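Local coordinates for protein CaaX farnesyltransferase alpha subunit Ram2 (Aspergillus fumigatus, PDB 4L9P) that forms the alpha subunit of a heterodimeric enzyme that probably transfers farnesyl groups to proteins ending in a CAAX sequence, at residues A[301-315]-A[326-338]. The protein carries 1 engineered substitution. Numbering follows the deposited sequence.
Sequences VKSSHAIEWLADVYA and EAVKMLTLLKEKY. With EDO (1,2-ethanediol), chain H.
V301 lies over one face of the Y338 ring, its CB 4.0 Å from the ring centroid in a CH-pi contact, while K337 CB covers the opposite face and L333 CB meets the edge in plane. A chi1 of 170° sets V301 CG2 beside its own backbone N, anti to the carbonyl carbon, where it lies against the phenol end, 3.6 Å from Y338 CZ. At the other end of the interface, Y314 carries the aliphatic part of E326 on one face: E326 CG stands 3.6 Å from the Y314 ring centroid, and the carboxylate plane is turned 75° from the ring. E326 bends at chi2 (70°), running alongside the tyrosine in the same direction.

Between these aromatic ends, I307 is a knob in a hole formed by M330, L333, L334 and Y338. Its CG2 packs 3.7 Å from L334 CG, and CD1 reaches Y338 CD2 at 3.5 Å, the two side chains crossing at about a right angle. The backbones come nearest at A311 and A327, whose CA atoms are 4.2 Å apart; small side chains permit this approach in an antiparallel helical hairpin whose axes pass within 8.0 Å.

Helix 343-362 packs against L331 and L334, and I82 of the beta subunit touches V301, S304 and Y338, so the hairpin's S304-Y338 end borders the partner chain. No direct hydrogen bond joins the segments; a water accepts from V301 N and lies 2.8 Å from Y338 OH. Cohesion therefore rests on apolar and CH-pi packing, and polar links here are indirect, through this water and an ethanediol, probably from the crystallisation liquor, joining Y338 O to E257, the partner of S304 OG.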
loop_
_atom_site.group_PDB
_atom_site.type_symbol
_atom_site.label_atom_id
_atom_site.label_comp_id
_atom_site.label_asym_id
_atom_site.label_seq_id
_atom_site.Cartn_x
_atom_site.Cartn_y
_atom_site.Cartn_z
ATOM N N VAL A 301 -19.478 7.008 28.110
ATOM C CA VAL A 301 -18.524 6.110 27.458
ATOM C C VAL A 301 -17.172 6.757 27.268
ATOM O O VAL A 301 -17.068 7.821 26.664
ATOM C CB VAL A 301 -19.081 5.709 26.069
ATOM C CG1 VAL A 301 -18.033 4.955 25.202
ATOM C CG2 VAL A 301 -20.408 4.919 26.228
ATOM N N LYS A 302 -16.130 6.105 27.761
ATOM C CA LYS A 302 -14.802 6.678 27.627
ATOM C C LYS A 302 -13.990 6.034 26.520
ATOM O O LYS A 302 -12.886 6.513 26.211
ATOM C CB LYS A 302 -14.055 6.525 28.949
ATOM C CG LYS A 302 -14.774 7.279 30.128
ATOM C CD LYS A 302 -13.952 7.263 31.453
ATOM C CE LYS A 302 -14.818 6.887 32.675
ATOM N NZ LYS A 302 -15.369 5.436 32.695
ATOM N N SER A 303 -14.502 4.953 25.948
ATOM C CA SER A 303 -13.763 4.258 24.872
ATOM C C SER A 303 -14.676 3.525 23.910
ATOM O O SER A 303 -15.417 2.606 24.338
ATOM C CB SER A 303 -12.783 3.240 25.494
ATOM O OG SER A 303 -12.063 2.565 24.447
ATOM N N SER A 304 -14.637 3.891 22.612
ATOM C CA SER A 304 -15.394 3.130 21.615
ATOM C C SER A 304 -14.855 1.697 21.484
ATOM O O SER A 304 -15.591 0.742 21.155
ATOM C CB SER A 304 -15.387 3.851 20.271
ATOM O OG SER A 304 -14.059 3.930 19.762
ATOM N N HIS A 305 -13.545 1.538 21.732
ATOM C CA HIS A 305 -12.953 0.212 21.681
ATOM C C HIS A 305 -13.517 -0.727 22.721
ATOM O O HIS A 305 -13.622 -1.940 22.493
ATOM C CB HIS A 305 -11.400 0.334 21.843
ATOM C CG HIS A 305 -10.869 1.402 20.943
ATOM N ND1 HIS A 305 -11.008 1.314 19.573
ATOM C CD2 HIS A 305 -10.328 2.616 21.201
ATOM C CE1 HIS A 305 -10.550 2.422 19.032
ATOM N NE2 HIS A 305 -10.129 3.230 19.986
ATOM N N ALA A 306 -13.866 -0.169 23.886
ATOM C CA ALA A 306 -14.504 -0.958 24.947
ATOM C C ALA A 306 -15.868 -1.441 24.496
ATOM O O ALA A 306 -16.217 -2.576 24.755
ATOM C CB ALA A 306 -14.582 -0.146 26.190
ATOM N N ILE A 307 -16.604 -0.597 23.774
ATOM C CA ILE A 307 -17.926 -1.014 23.285
ATOM C C ILE A 307 -17.755 -2.125 22.247
ATOM O O ILE A 307 -18.504 -3.143 22.275
ATOM C CB ILE A 307 -18.697 0.173 22.637
ATOM C CG1 ILE A 307 -18.877 1.323 23.631
ATOM C CG2 ILE A 307 -20.050 -0.262 22.061
ATOM C CD1 ILE A 307 -19.527 2.526 22.989
ATOM N N GLU A 308 -16.777 -1.991 21.324
ATOM C CA GLU A 308 -16.593 -3.049 20.323
ATOM C C GLU A 308 -16.132 -4.350 20.972
ATOM O O GLU A 308 -16.542 -5.452 20.576
ATOM C CB GLU A 308 -15.550 -2.592 19.342
ATOM C CG GLU A 308 -15.371 -3.602 18.202
ATOM C CD GLU A 308 -14.269 -3.123 17.295
ATOM O OE1 GLU A 308 -13.485 -2.230 17.756
ATOM O OE2 GLU A 308 -14.159 -3.612 16.147
ATOM N N TRP A 309 -15.301 -4.225 22.007
ATOM C CA TRP A 309 -14.853 -5.406 22.744
ATOM C C TRP A 309 -16.047 -6.136 23.350
ATOM O O TRP A 309 -16.174 -7.376 23.229
ATOM C CB TRP A 309 -13.901 -4.973 23.858
ATOM C CG TRP A 309 -13.119 -6.089 24.446
ATOM C CD1 TRP A 309 -13.570 -7.063 25.284
ATOM C CD2 TRP A 309 -11.733 -6.347 24.224
ATOM N NE1 TRP A 309 -12.527 -7.912 25.614
ATOM C CE2 TRP A 309 -11.393 -7.496 24.959
ATOM C CE3 TRP A 309 -10.735 -5.698 23.462
ATOM C CZ2 TRP A 309 -10.096 -8.017 24.967
ATOM C CZ3 TRP A 309 -9.438 -6.208 23.470
ATOM C CH2 TRP A 309 -9.130 -7.353 24.216
ATOM N N LEU A 310 -16.927 -5.364 24.000
ATOM C CA LEU A 310 -18.146 -5.960 24.582
ATOM C C LEU A 310 -19.046 -6.603 23.513
ATOM O O LEU A 310 -19.620 -7.664 23.756
ATOM C CB LEU A 310 -18.917 -4.917 25.409
ATOM C CG LEU A 310 -18.140 -4.538 26.669
ATOM C CD1 LEU A 310 -18.736 -3.320 27.375
ATOM C CD2 LEU A 310 -17.907 -5.719 27.645
ATOM N N ALA A 311 -19.171 -5.987 22.338
ATOM C CA ALA A 311 -20.018 -6.560 21.318
ATOM C C ALA A 311 -19.484 -7.936 20.980
ATOM O O ALA A 311 -20.245 -8.871 20.796
ATOM C CB ALA A 311 -19.999 -5.690 20.095
ATOM N N ASP A 312 -18.154 -8.046 20.836
ATOM C CA ASP A 312 -17.569 -9.344 20.499
ATOM C C ASP A 312 -17.697 -10.375 21.618
ATOM O O ASP A 312 -17.971 -11.563 21.334
ATOM C CB ASP A 312 -16.098 -9.208 20.082
ATOM C CG ASP A 312 -15.940 -8.504 18.751
ATOM O OD1 ASP A 312 -16.895 -8.467 17.933
ATOM O OD2 ASP A 312 -14.837 -8.001 18.490
ATOM N N VAL A 313 -17.474 -9.950 22.876
ATOM C CA VAL A 313 -17.659 -10.867 24.000
ATOM C C VAL A 313 -19.089 -11.439 24.020
ATOM O O VAL A 313 -19.285 -12.657 24.164
ATOM C CB VAL A 313 -17.351 -10.165 25.341
ATOM C CG1 VAL A 313 -17.905 -10.967 26.518
ATOM C CG2 VAL A 313 -15.825 -9.941 25.481
ATOM N N TYR A 314 -20.087 -10.577 23.856
ATOM C CA TYR A 314 -21.484 -11.034 23.965
ATOM C C TYR A 314 -21.880 -11.852 22.736
ATOM O O TYR A 314 -22.707 -12.774 22.825
ATOM C CB TYR A 314 -22.409 -9.832 24.123
ATOM C CG TYR A 314 -22.340 -9.249 25.512
ATOM C CD1 TYR A 314 -22.686 -10.025 26.631
ATOM C CD2 TYR A 314 -21.958 -7.935 25.718
ATOM C CE1 TYR A 314 -22.614 -9.480 27.928
ATOM C CE2 TYR A 314 -21.868 -7.399 26.998
ATOM C CZ TYR A 314 -22.177 -8.171 28.086
ATOM O OH TYR A 314 -22.091 -7.615 29.335
ATOM N N ALA A 315 -21.315 -11.505 21.578
ATOM C CA ALA A 315 -21.638 -12.201 20.331
ATOM C C ALA A 315 -21.010 -13.602 20.253
ATOM O O ALA A 315 -21.601 -14.572 19.752
ATOM C CB ALA A 315 -21.118 -11.374 19.145
ATOM N N GLU A 326 -27.654 -8.026 23.662
ATOM C CA GLU A 326 -26.700 -7.077 24.252
ATOM C C GLU A 326 -25.597 -6.714 23.239
ATOM O O GLU A 326 -25.181 -5.559 23.209
ATOM C CB GLU A 326 -26.076 -7.620 25.532
ATOM C CG GLU A 326 -25.171 -6.663 26.274
ATOM C CD GLU A 326 -25.875 -5.484 26.959
ATOM O OE1 GLU A 326 -25.173 -4.533 27.384
ATOM O OE2 GLU A 326 -27.106 -5.467 27.047
ATOM N N ALA A 327 -25.134 -7.689 22.438
ATOM C CA ALA A 327 -24.152 -7.417 21.395
ATOM C C ALA A 327 -24.747 -6.421 20.421
ATOM O O ALA A 327 -24.053 -5.458 20.030
ATOM C CB ALA A 327 -23.703 -8.692 20.667
ATOM N N VAL A 328 -26.008 -6.647 20.023
ATOM C CA VAL A 328 -26.656 -5.740 19.104
ATOM C C VAL A 328 -26.790 -4.333 19.688
ATOM O O VAL A 328 -26.615 -3.302 19.000
ATOM C CB VAL A 328 -28.001 -6.297 18.611
ATOM C CG1 VAL A 328 -28.741 -5.246 17.790
ATOM C CG2 VAL A 328 -27.751 -7.558 17.788
ATOM N N LYS A 329 -27.099 -4.249 20.988
ATOM C CA LYS A 329 -27.128 -2.940 21.615
ATOM C C LYS A 329 -25.758 -2.216 21.527
ATOM O O LYS A 329 -25.724 -0.990 21.292
ATOM C CB LYS A 329 -27.500 -3.107 23.093
ATOM C CG LYS A 329 -27.625 -1.811 23.814
ATOM C CD LYS A 329 -27.850 -2.065 25.329
ATOM C CE LYS A 329 -27.901 -0.721 26.098
ATOM N NZ LYS A 329 -28.143 -0.848 27.587
ATOM N N MET A 330 -24.657 -2.930 21.824
ATOM C CA MET A 330 -23.328 -2.307 21.750
ATOM C C MET A 330 -23.086 -1.800 20.326
ATOM O O MET A 330 -22.599 -0.680 20.152
ATOM C CB MET A 330 -22.259 -3.314 22.161
ATOM C CG MET A 330 -22.313 -3.742 23.599
ATOM S SD MET A 330 -22.120 -2.354 24.768
ATOM C CE MET A 330 -23.880 -2.010 25.194
ATOM N N LEU A 331 -23.451 -2.618 19.317
ATOM C CA LEU A 331 -23.190 -2.230 17.935
ATOM C C LEU A 331 -24.052 -1.030 17.518
ATOM O O LEU A 331 -23.666 -0.207 16.686
ATOM C CB LEU A 331 -23.396 -3.434 17.034
ATOM C CG LEU A 331 -22.296 -4.513 17.196
ATOM C CD1 LEU A 331 -22.823 -5.830 16.645
ATOM C CD2 LEU A 331 -21.005 -4.159 16.373
ATOM N N THR A 332 -25.265 -0.960 18.092
ATOM C CA THR A 332 -26.129 0.184 17.883
ATOM C C THR A 332 -25.532 1.473 18.483
ATOM O O THR A 332 -25.591 2.544 17.845
ATOM C CB THR A 332 -27.519 -0.127 18.450
ATOM O OG1 THR A 332 -28.051 -1.261 17.749
ATOM C CG2 THR A 332 -28.413 1.066 18.204
ATOM N N LEU A 333 -24.943 1.376 19.675
ATOM C CA LEU A 333 -24.243 2.541 20.204
ATOM C C LEU A 333 -23.122 3.012 19.256
ATOM O O LEU A 333 -22.923 4.205 19.089
ATOM C CB LEU A 333 -23.654 2.260 21.582
ATOM C CG LEU A 333 -24.712 2.024 22.667
ATOM C CD1 LEU A 333 -24.066 1.588 23.981
ATOM C CD2 LEU A 333 -25.463 3.307 22.893
ATOM N N LEU A 334 -22.367 2.064 18.689
ATOM C CA LEU A 334 -21.290 2.415 17.757
ATOM C C LEU A 334 -21.872 3.073 16.507
ATOM O O LEU A 334 -21.356 4.109 16.070
ATOM C CB LEU A 334 -20.498 1.164 17.399
ATOM C CG LEU A 334 -19.584 0.698 18.543
ATOM C CD1 LEU A 334 -19.122 -0.742 18.357
ATOM C CD2 LEU A 334 -18.298 1.617 18.682
ATOM N N LYS A 335 -22.922 2.496 15.926
ATOM C CA LYS A 335 -23.400 3.007 14.676
ATOM C C LYS A 335 -24.093 4.357 14.828
ATOM O O LYS A 335 -24.050 5.171 13.903
ATOM C CB LYS A 335 -24.256 1.945 13.961
ATOM C CG LYS A 335 -25.633 1.921 14.295
ATOM C CD LYS A 335 -26.384 0.815 13.481
ATOM C CE LYS A 335 -27.876 1.078 13.589
ATOM N NZ LYS A 335 -28.624 0.025 12.975
ATOM N N GLU A 336 -24.694 4.611 15.986
ATOM C CA GLU A 336 -25.453 5.834 16.156
ATOM C C GLU A 336 -24.662 6.970 16.757
ATOM O O GLU A 336 -24.959 8.133 16.488
ATOM C CB GLU A 336 -26.737 5.584 16.992
ATOM C CG GLU A 336 -27.722 4.648 16.258
ATOM C CD GLU A 336 -29.007 4.427 16.948
ATOM O OE1 GLU A 336 -29.097 4.775 18.148
ATOM O OE2 GLU A 336 -29.937 3.911 16.262
ATOM N N LYS A 337 -23.690 6.650 17.594
ATOM C CA LYS A 337 -23.020 7.683 18.399
ATOM C C LYS A 337 -21.507 7.610 18.369
ATOM O O LYS A 337 -20.842 8.614 18.097
ATOM C CB LYS A 337 -23.430 7.553 19.882
ATOM C CG LYS A 337 -24.787 7.983 20.227
ATOM C CD LYS A 337 -24.961 8.177 21.773
ATOM C CE LYS A 337 -24.070 9.287 22.423
ATOM N NZ LYS A 337 -24.650 9.768 23.792
ATOM N N TYR A 338 -20.950 6.429 18.653
ATOM C CA TYR A 338 -19.527 6.430 19.063
ATOM C C TYR A 338 -18.538 6.116 17.911
ATOM O O TYR A 338 -17.361 6.454 18.062
ATOM C CB TYR A 338 -19.336 5.469 20.235
ATOM C CG TYR A 338 -20.065 6.005 21.445
ATOM C CD1 TYR A 338 -19.679 7.206 22.037
ATOM C CD2 TYR A 338 -21.185 5.376 21.932
ATOM C CE1 TYR A 338 -20.368 7.733 23.121
ATOM C CE2 TYR A 338 -21.887 5.897 22.989
ATOM C CZ TYR A 338 -21.464 7.070 23.591
ATOM O OH TYR A 338 -22.185 7.558 24.633
HETATM C C1 EDO H . -14.023 7.002 16.744
HETATM O O1 EDO H . -15.368 7.484 16.635
HETATM C C2 EDO H . -13.205 8.130 17.370
HETATM O O2 EDO H . -13.608 8.407 18.734
HETATM O O HOH W 1 -20.827 9.245 26.383
#